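Local coordinates for protein carbohydrate esterase family 2 (CE2) (Chaetomium olivicolor, PDB 4XVH) that probably removes acetyl groups from xylan and related plant polysaccharides, as a family 2 carbohydrate esterase with a beta-sandwich domain joined to a hydrolase domain, at residues Ile64-Pro67 against Ala68-Lys72; Ser283-Gly286 against Ala287-Phe291; Glu317-Ala320 against Lys321-Ala325. One frame throughout, in Å; residues are numbered along the deposited sequence.

Contact 1: residues Ile64-Pro67 against Ala68-Lys72; sequences ISTP and AGLRK
Leu70 folds its side chain back over Thr66 and Pro67, just past the end of strand 63-65, resting CG 3.5 Å from Pro67 O and CD1 4.0 Å from Thr66 CB. The backbone beneath it is a type II beta turn from Pro67 to Leu70, which begins the loop between strands 63-65 and 73-81 of the N-terminal beta-sandwich. The turn is an open one: Leu70 N stands 4.0 Å from Pro67 O, and no bond joins them. The corner is spanned by the leucine side chain, which meets Pro67 O, the proline ring and Thr66. Gly69 takes the third place with a positive phi of 103°, where a side chain would be jammed against Ala68 O. Leu70 CG lies beside its own backbone N and anti to the carbonyl carbon (chi1 -65°), which turns the two methyls back towards Thr66 and Pro67. All three of these side chains also touch Ile48 of strand 44-48, so the turn packs on a strand of the other sheet. The hydroxyl of Thr66 looks to other partners: OG1 is hydrogen-bonded to Ala31 N, beside strand 31-40. On the second branch of the leucine, CD2 approaches the proline ring at 4.3 Å from Pro67 CG.

Contact 2: residues Ser283-Gly286 against Ala287-Phe291; sequences SRLG and AKAHF
One water accepts from Lys288 N at 2.8 Å and donates to Leu285 O at 2.9 Å, bridging a tight corner. It thus joins a carbonyl in the last turn of helix 270-285 to an amide of the loop leading into strand 289-292, two backbone groups that are not bonded to each other directly. A direct link lies one residue further on: Ala289 N gives its hydrogen to Gly286 O over 3.1 Å, closing a type I beta turn. That bond is fairly straight at the hydrogen (159°), but the donor sits above the carbonyl plane, 42° out of it. Gly286 leaves the helix with a positive phi, and the absence of a side chain matters here because one would be jammed against Leu285 O. The corner brings two apolar groups together, Leu285 CB lying 3.6 Å from CB of buried Ala289. With Leu285 CG beside its backbone N, anti to the carbonyl carbon (chi1 -73°), the branch is set so that CD1 reaches the same Ala289 CB at 4.0 Å. The leucine also packs on Val236 and Val239 of helix 228-243 and on Leu253 of strand 250-254, while backbone hydrogen bonds of Lys288 with Phe251 and of His290 with Leu253 join strand 289-292 to strand 250-254. Such a helix-to-strand corner completes a beta-alpha-beta crossover, here the unit that adds strand 289-292 at one edge of the parallel sheet of the SGNH-type hydrolase domain.

Contact 3: residues Glu317-Ala320 against Lys321-Ala325; sequences EVLA and KAIAA
Lys321 lies along the outside of helix 309-327, its aliphatic stem drawn across the previous turn, with CG 3.4 Å from Glu317 O and CE 3.6 Å from Glu317 OE1. This is the i to i+4 spacing of an alpha-helix. The charged ends remain apart, 4.7 Å from Glu317 OE1 to Lys321 NZ, too far for a salt bridge, although the opposite charges probably still attract weakly; the touching atoms of the lysine are its methylenes. Ala320 occupies the buried side, where its methyl fits against Ala148 and Ala151 of helix 144-151, while its carbonyl O receives Ala324 N at 2.9 Å. In Leu319, CG anti to the backbone N (chi1 177°) carries the branch to Ile323 on the next turn, and the two side chains cross at a slant; Leu319 CG and Ile323 CD1 are 3.8 Å apart. Both also rest on Val209 of strand 207-211, so this pair takes part in packing the helix on the parallel sheet. Replacing Ile323 with an alanine is likely to open a gap beside Leu319 and Val209 and leave the leucine freer to turn. Behind this pair Ile323 N bonds to Leu319 O at 2.9 Å, and Ile323 CG1 sits 3.3 Å from Leu319 O.

How the contacts relate
From the N terminus, contact 1 closes the turn after strand 63-65 in the beta-sandwich, contact 2 closes the corner between helix 270-285 and strand 289-292 in the hydrolase domain, and contact 3 joins successive turns of helix 309-327 and closes no loop. They run in series, and none nests in or crosses another. Contact 1 stands apart, its centre 48 Å from that of contact 2 and 37 Å from that of contact 3. The later two are neighbours, with nearest atoms about 6 Å apart: Val318 and Ala322 rest on Val292. Contact 2 leads into the edge strand of the parallel sheet and contact 3 lies on a helix packed against that sheet, whereas contact 1 serves the other domain.

Contact 1: residues Ile64-Pro67 against Ala68-Lys72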
ATOM      1  N   ILE A  64      13.167   6.980 -17.392  1.00 35.88           N
ATOM      2  CA  ILE A  64      11.817   7.466 -17.591  1.00 31.69           C
ATOM      3  C   ILE A  64      11.879   8.961 -17.827  1.00 30.62           C
ATOM      4  O   ILE A  64      12.211   9.709 -16.909  1.00 29.76           O
ATOM      5  CB  ILE A  64      10.935   7.200 -16.350  1.00 28.27           C
ATOM      6  CG1 ILE A  64      10.783   5.705 -16.075  1.00 28.88           C
ATOM      7  CG2 ILE A  64       9.572   7.894 -16.475  1.00 26.52           C
ATOM      8  CD1 ILE A  64      10.200   5.433 -14.690  1.00 27.17           C
ATOM      9  N   SER A  65      11.563   9.415 -19.028  1.00 30.31           N
ATOM     10  CA  SER A  65      11.640  10.849 -19.326  1.00 29.25           C
ATOM     11  C   SER A  65      10.290  11.516 -19.292  1.00 27.34           C
ATOM     12  O   SER A  65       9.269  10.877 -19.545  1.00 28.77           O
ATOM     13  CB  SER A  65      12.267  11.070 -20.691  1.00 32.31           C
ATOM     14  OG  SER A  65      13.582  10.562 -20.689  1.00 35.13           O
ATOM     15  N   THR A  66      10.292  12.802 -18.960  1.00 24.60           N
ATOM     16  CA  THR A  66       9.102  13.632 -19.038  1.00 23.31           C
ATOM     17  C   THR A  66       8.558  13.619 -20.492  1.00 26.18           C
ATOM     18  O   THR A  66       9.304  13.339 -21.438  1.00 26.95           O
ATOM     19  CB  THR A  66       9.409  15.085 -18.585  1.00 22.02           C
ATOM     20  OG1 THR A  66      10.538  15.589 -19.309  1.00 25.37           O
ATOM     21  CG2 THR A  66       9.739  15.130 -17.093  1.00 25.12           C
ATOM     22  N   PRO A  67       7.254  13.894 -20.671  1.00 26.29           N
ATOM     23  CA  PRO A  67       6.628  13.882 -22.005  1.00 28.22           C
ATOM     24  C   PRO A  67       7.155  14.962 -22.961  1.00 28.77           C
ATOM     25  O   PRO A  67       7.491  16.074 -22.532  1.00 28.38           O
ATOM     26  CB  PRO A  67       5.136  14.118 -21.688  1.00 27.74           C
ATOM     27  CG  PRO A  67       5.121  14.738 -20.347  1.00 26.89           C
ATOM     28  CD  PRO A  67       6.245  14.061 -19.610  1.00 26.02           C
ATOM     29  N   ALA A  68       7.237  14.632 -24.246  1.00 27.61           N
ATOM     30  CA  ALA A  68       7.548  15.638 -25.254  1.00 31.06           C
ATOM     31  C   ALA A  68       6.457  16.688 -25.242  1.00 31.37           C
ATOM     32  O   ALA A  68       5.302  16.384 -24.908  1.00 27.92           O
ATOM     33  CB  ALA A  68       7.666  15.017 -26.636  1.00 32.24           C
ATOM     34  N   GLY A  69       6.826  17.918 -25.587  1.00 32.93           N
ATOM     35  CA  GLY A  69       5.849  18.972 -25.804  1.00 30.81           C
ATOM     36  C   GLY A  69       5.721  19.975 -24.669  1.00 29.51           C
ATOM     37  O   GLY A  69       4.975  20.934 -24.808  1.00 29.82           O
ATOM     38  N   LEU A  70       6.443  19.765 -23.564  1.00 27.88           N
ATOM     39  CA  LEU A  70       6.375  20.693 -22.441  1.00 26.75           C
ATOM     40  C   LEU A  70       6.947  22.047 -22.869  1.00 28.50           C
ATOM     41  O   LEU A  70       7.792  22.121 -23.773  1.00 30.87           O
ATOM     42  CB  LEU A  70       7.113  20.134 -21.212  1.00 25.21           C
ATOM     43  CG  LEU A  70       6.506  18.862 -20.607  1.00 25.86           C
ATOM     44  CD1 LEU A  70       7.398  18.382 -19.448  1.00 24.61           C
ATOM     45  CD2 LEU A  70       5.040  19.062 -20.143  1.00 22.54           C
ATOM     46  N   ARG A  71       6.446  23.127 -22.276  1.00 28.19           N
ATOM     47  CA  ARG A  71       6.967  24.456 -22.584  1.00 33.15           C
ATOM     48  C   ARG A  71       8.133  24.734 -21.658  1.00 31.87           C
ATOM     49  O   ARG A  71       8.054  24.390 -20.476  1.00 29.34           O
ATOM     50  CB  ARG A  71       5.880  25.517 -22.417  1.00 35.58           C
ATOM     51  CG  ARG A  71       6.328  26.956 -22.703  1.00 40.94           C
ATOM     52  CD  ARG A  71       5.162  27.942 -22.499  1.00 43.80           C
ATOM     53  NE  ARG A  71       5.626  29.320 -22.553  1.00 48.14           N
ATOM     54  CZ  ARG A  71       5.681  30.038 -23.671  1.00 53.96           C
ATOM     55  NH1 ARG A  71       5.277  29.506 -24.822  1.00 56.05           N
ATOM     56  NH2 ARG A  71       6.133  31.289 -23.645  1.00 56.42           N
ATOM     57  N   LYS A  72       9.216  25.330 -22.176  1.00 32.66           N
ATOM     58  CA  LYS A  72      10.354  25.677 -21.323  1.00 33.33           C
ATOM     59  C   LYS A  72       9.907  26.480 -20.106  1.00 33.41           C
ATOM     60  O   LYS A  72       9.288  27.544 -20.244  1.00 34.44           O
ATOM     61  CB  LYS A  72      11.402  26.487 -22.089  1.00 35.80           C
ATOM     62  CG  LYS A  72      12.617  26.841 -21.238  1.00 37.04           C
ATOM     63  CD  LYS A  72      13.634  27.623 -22.075  1.00 40.84           C
ATOM     64  CE  LYS A  72      14.879  27.951 -21.279  1.00 43.46           C
ATOM     65  NZ  LYS A  72      15.777  28.801 -22.143  1.00 47.32           N
TER

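Contact 2: residues Ser283-Gly286 against Ala287-Phe291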
ATOM      1  N   SER A 283     -10.785  -3.038  21.466  1.00 31.29           N
ATOM      2  CA  SER A 283     -11.089  -2.908  22.892  1.00 32.69           C
ATOM      3  C   SER A 283      -9.842  -3.141  23.775  1.00 31.99           C
ATOM      4  O   SER A 283      -9.600  -2.392  24.725  1.00 30.96           O
ATOM      5  CB  SER A 283     -12.209  -3.879  23.265  1.00 36.81           C
ATOM      6  OG  SER A 283     -12.620  -3.716  24.613  1.00 41.56           O
ATOM      7  N   ARG A 284      -9.031  -4.150  23.452  1.00 31.62           N
ATOM      8  CA  ARG A 284      -7.835  -4.426  24.247  1.00 33.87           C
ATOM      9  C   ARG A 284      -6.767  -3.332  24.056  1.00 33.23           C
ATOM     10  O   ARG A 284      -5.983  -3.055  24.970  1.00 34.18           O
ATOM     11  CB  ARG A 284      -7.240  -5.802  23.910  1.00 36.57           C
ATOM     12  CG  ARG A 284      -8.233  -6.977  23.958  1.00 40.06           C
ATOM     13  CD  ARG A 284      -7.670  -8.210  24.650  1.00 44.30           C
ATOM     14  NE  ARG A 284      -6.433  -8.750  24.079  1.00 45.65           N
ATOM     15  CZ  ARG A 284      -6.349  -9.902  23.408  1.00 47.26           C
ATOM     16  NH1 ARG A 284      -7.431 -10.651  23.204  1.00 47.51           N
ATOM     17  NH2 ARG A 284      -5.177 -10.307  22.934  1.00 47.67           N
ATOM     18  N   LEU A 285      -6.754  -2.692  22.888  1.00 31.20           N
ATOM     19  CA  LEU A 285      -5.683  -1.743  22.575  1.00 30.66           C
ATOM     20  C   LEU A 285      -5.910  -0.353  23.157  1.00 30.64           C
ATOM     21  O   LEU A 285      -4.969   0.411  23.335  1.00 32.12           O
ATOM     22  CB  LEU A 285      -5.505  -1.640  21.061  1.00 27.79           C
ATOM     23  CG  LEU A 285      -4.837  -2.854  20.424  1.00 27.69           C
ATOM     24  CD1 LEU A 285      -5.027  -2.821  18.885  1.00 22.11           C
ATOM     25  CD2 LEU A 285      -3.360  -2.956  20.803  1.00 27.39           C
ATOM     26  N   GLY A 286      -7.158  -0.018  23.429  1.00 30.04           N
ATOM     27  CA  GLY A 286      -7.460   1.276  24.008  1.00 30.99           C
ATOM     28  C   GLY A 286      -7.834   2.364  23.011  1.00 30.20           C
ATOM     29  O   GLY A 286      -8.116   2.116  21.829  1.00 27.74           O
ATOM     30  N   ALA A 287      -7.804   3.591  23.514  1.00 30.92           N
ATOM     31  CA  ALA A 287      -8.389   4.735  22.840  1.00 32.01           C
ATOM     32  C   ALA A 287      -7.696   5.139  21.520  1.00 31.36           C
ATOM     33  O   ALA A 287      -8.300   5.812  20.689  1.00 31.61           O
ATOM     34  CB  ALA A 287      -8.421   5.938  23.816  1.00 32.89           C
ATOM     35  N   LYS A 288      -6.447   4.745  21.310  1.00 30.73           N
ATOM     36  CA  LYS A 288      -5.787   5.119  20.061  1.00 28.48           C
ATOM     37  C   LYS A 288      -5.991   4.077  18.955  1.00 26.11           C
ATOM     38  O   LYS A 288      -5.477   4.227  17.855  1.00 23.82           O
ATOM     39  CB  LYS A 288      -4.300   5.355  20.298  1.00 31.40           C
ATOM     40  CG  LYS A 288      -4.041   6.672  21.045  1.00 34.45           C
ATOM     41  CD  LYS A 288      -2.581   6.887  21.296  1.00 37.47           C
ATOM     42  CE  LYS A 288      -2.355   7.876  22.450  1.00 41.93           C
ATOM     43  NZ  LYS A 288      -2.853   9.227  22.089  1.00 44.06           N
ATOM     44  N   ALA A 289      -6.757   3.031  19.251  1.00 26.23           N
ATOM     45  CA  ALA A 289      -7.145   2.045  18.240  1.00 23.74           C
ATOM     46  C   ALA A 289      -8.574   2.299  17.799  1.00 24.36           C
ATOM     47  O   ALA A 289      -9.422   2.655  18.617  1.00 26.69           O
ATOM     48  CB  ALA A 289      -7.016   0.637  18.778  1.00 22.81           C
ATOM     49  N   HIS A 290      -8.852   2.062  16.524  1.00 23.59           N
ATOM     50  CA  HIS A 290     -10.156   2.373  15.957  1.00 22.66           C
ATOM     51  C   HIS A 290     -10.551   1.317  14.958  1.00 22.73           C
ATOM     52  O   HIS A 290      -9.748   0.983  14.068  1.00 21.47           O
ATOM     53  CB  HIS A 290     -10.121   3.739  15.257  1.00 22.69           C
ATOM     54  CG  HIS A 290      -9.567   4.833  16.111  1.00 22.75           C
ATOM     55  ND1 HIS A 290     -10.361   5.603  16.934  1.00 24.33           N
ATOM     56  CD2 HIS A 290      -8.301   5.276  16.283  1.00 21.32           C
ATOM     57  CE1 HIS A 290      -9.603   6.468  17.591  1.00 24.93           C
ATOM     58  NE2 HIS A 290      -8.350   6.302  17.195  1.00 23.21           N
ATOM     59  N   PHE A 291     -11.792   0.833  15.054  1.00 23.18           N
ATOM     60  CA  PHE A 291     -12.315  -0.090  14.031  1.00 23.60           C
ATOM     61  C   PHE A 291     -12.930   0.674  12.879  1.00 21.74           C
ATOM     62  O   PHE A 291     -13.681   1.637  13.077  1.00 21.75           O
ATOM     63  CB  PHE A 291     -13.365  -1.052  14.624  1.00 25.19           C
ATOM     64  CG  PHE A 291     -14.272  -1.689  13.579  1.00 25.10           C
ATOM     65  CD1 PHE A 291     -13.796  -2.672  12.734  1.00 23.67           C
ATOM     66  CD2 PHE A 291     -15.620  -1.295  13.457  1.00 26.18           C
ATOM     67  CE1 PHE A 291     -14.646  -3.255  11.758  1.00 23.41           C
ATOM     68  CE2 PHE A 291     -16.464  -1.886  12.516  1.00 25.19           C
ATOM     69  CZ  PHE A 291     -15.973  -2.862  11.678  1.00 24.41           C
TER
HETATM   70  O   HOH W   1      -4.640   3.297  22.922  1.00 31.40           O

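Contact 3: residues Glu317-Ala320 against Lys321-Ala325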
ATOM      1  N   GLU A 317     -13.016   7.351   1.159  1.00 16.02           N
ATOM      2  CA  GLU A 317     -13.770   8.433   1.820  1.00 19.62           C
ATOM      3  C   GLU A 317     -14.117   8.081   3.250  1.00 19.92           C
ATOM      4  O   GLU A 317     -13.988   8.903   4.162  1.00 15.39           O
ATOM      5  CB  GLU A 317     -15.067   8.731   1.065  1.00 25.89           C
ATOM      6  CG  GLU A 317     -14.953   9.917   0.167  1.00 34.51           C
ATOM      7  CD  GLU A 317     -14.592  11.212   0.933  1.00 41.21           C
ATOM      8  OE1 GLU A 317     -15.362  11.662   1.833  1.00 42.76           O
ATOM      9  OE2 GLU A 317     -13.515  11.773   0.622  1.00 44.89           O
ATOM     10  N   VAL A 318     -14.589   6.857   3.452  1.00 18.46           N
ATOM     11  CA  VAL A 318     -14.893   6.407   4.808  1.00 19.52           C
ATOM     12  C   VAL A 318     -13.643   6.515   5.695  1.00 18.32           C
ATOM     13  O   VAL A 318     -13.688   7.022   6.815  1.00 15.35           O
ATOM     14  CB  VAL A 318     -15.401   4.954   4.815  1.00 19.24           C
ATOM     15  CG1 VAL A 318     -15.367   4.366   6.213  1.00 18.78           C
ATOM     16  CG2 VAL A 318     -16.819   4.884   4.208  1.00 19.14           C
ATOM     17  N   LEU A 319     -12.519   6.027   5.186  1.00 16.23           N
ATOM     18  CA  LEU A 319     -11.310   5.990   5.999  1.00 14.56           C
ATOM     19  C   LEU A 319     -10.751   7.390   6.228  1.00 14.74           C
ATOM     20  O   LEU A 319     -10.308   7.722   7.342  1.00 16.01           O
ATOM     21  CB  LEU A 319     -10.270   5.079   5.338  1.00 13.74           C
ATOM     22  CG  LEU A 319      -8.919   5.006   6.035  1.00 14.31           C
ATOM     23  CD1 LEU A 319      -9.079   4.485   7.479  1.00 14.18           C
ATOM     24  CD2 LEU A 319      -7.939   4.142   5.167  1.00 12.82           C
ATOM     25  N   ALA A 320     -10.793   8.232   5.200  1.00 14.39           N
ATOM     26  CA  ALA A 320     -10.350   9.605   5.389  1.00 14.94           C
ATOM     27  C   ALA A 320     -11.127  10.286   6.531  1.00 16.14           C
ATOM     28  O   ALA A 320     -10.532  10.952   7.398  1.00 17.15           O
ATOM     29  CB  ALA A 320     -10.499  10.399   4.098  1.00 16.10           C
ATOM     30  N   LYS A 321     -12.454  10.132   6.541  1.00 16.41           N
ATOM     31  CA  LYS A 321     -13.248  10.768   7.593  1.00 16.68           C
ATOM     32  C   LYS A 321     -12.923  10.187   8.985  1.00 18.71           C
ATOM     33  O   LYS A 321     -12.914  10.900   9.987  1.00 18.39           O
ATOM     34  CB  LYS A 321     -14.757  10.607   7.329  1.00 22.60           C
ATOM     35  CG  LYS A 321     -15.306  11.331   6.088  1.00 23.88           C
ATOM     36  CD  LYS A 321     -16.822  11.220   6.111  1.00 26.20           C
ATOM     37  CE  LYS A 321     -17.466  11.526   4.785  1.00 26.01           C
ATOM     38  NZ  LYS A 321     -18.906  11.017   4.798  1.00 25.24           N
ATOM     39  N   ALA A 322     -12.716   8.881   9.043  1.00 18.61           N
ATOM     40  CA  ALA A 322     -12.461   8.218  10.324  1.00 18.75           C
ATOM     41  C   ALA A 322     -11.120   8.663  10.917  1.00 18.93           C
ATOM     42  O   ALA A 322     -11.001   8.826  12.123  1.00 20.02           O
ATOM     43  CB  ALA A 322     -12.479   6.724  10.141  1.00 18.65           C
ATOM     44  N   ILE A 323     -10.100   8.796  10.072  1.00 16.88           N
ATOM     45  CA  ILE A 323      -8.796   9.241  10.525  1.00 15.71           C
ATOM     46  C   ILE A 323      -8.928  10.692  10.958  1.00 16.51           C
ATOM     47  O   ILE A 323      -8.446  11.083  12.051  1.00 17.40           O
ATOM     48  CB  ILE A 323      -7.721   9.101   9.410  1.00 15.84           C
ATOM     49  CG1 ILE A 323      -7.508   7.612   9.064  1.00 14.21           C
ATOM     50  CG2 ILE A 323      -6.438   9.802   9.827  1.00 17.36           C
ATOM     51  CD1 ILE A 323      -6.537   7.342   7.884  1.00 13.45           C
ATOM     52  N   ALA A 324      -9.593  11.486  10.114  1.00 16.60           N
ATOM     53  CA  ALA A 324      -9.778  12.910  10.413  1.00 17.49           C
ATOM     54  C   ALA A 324     -10.471  13.070  11.758  1.00 19.77           C
ATOM     55  O   ALA A 324     -10.072  13.926  12.567  1.00 20.51           O
ATOM     56  CB  ALA A 324     -10.600  13.648   9.293  1.00 17.65           C
ATOM     57  N   ALA A 325     -11.522  12.278  11.989  1.00 19.93           N
ATOM     58  CA  ALA A 325     -12.302  12.415  13.231  1.00 21.51           C
ATOM     59  C   ALA A 325     -11.426  12.083  14.428  1.00 22.29           C
ATOM     60  O   ALA A 325     -11.444  12.770  15.458  1.00 23.00           O
ATOM     61  CB  ALA A 325     -13.508  11.501  13.209  1.00 22.90           C
TER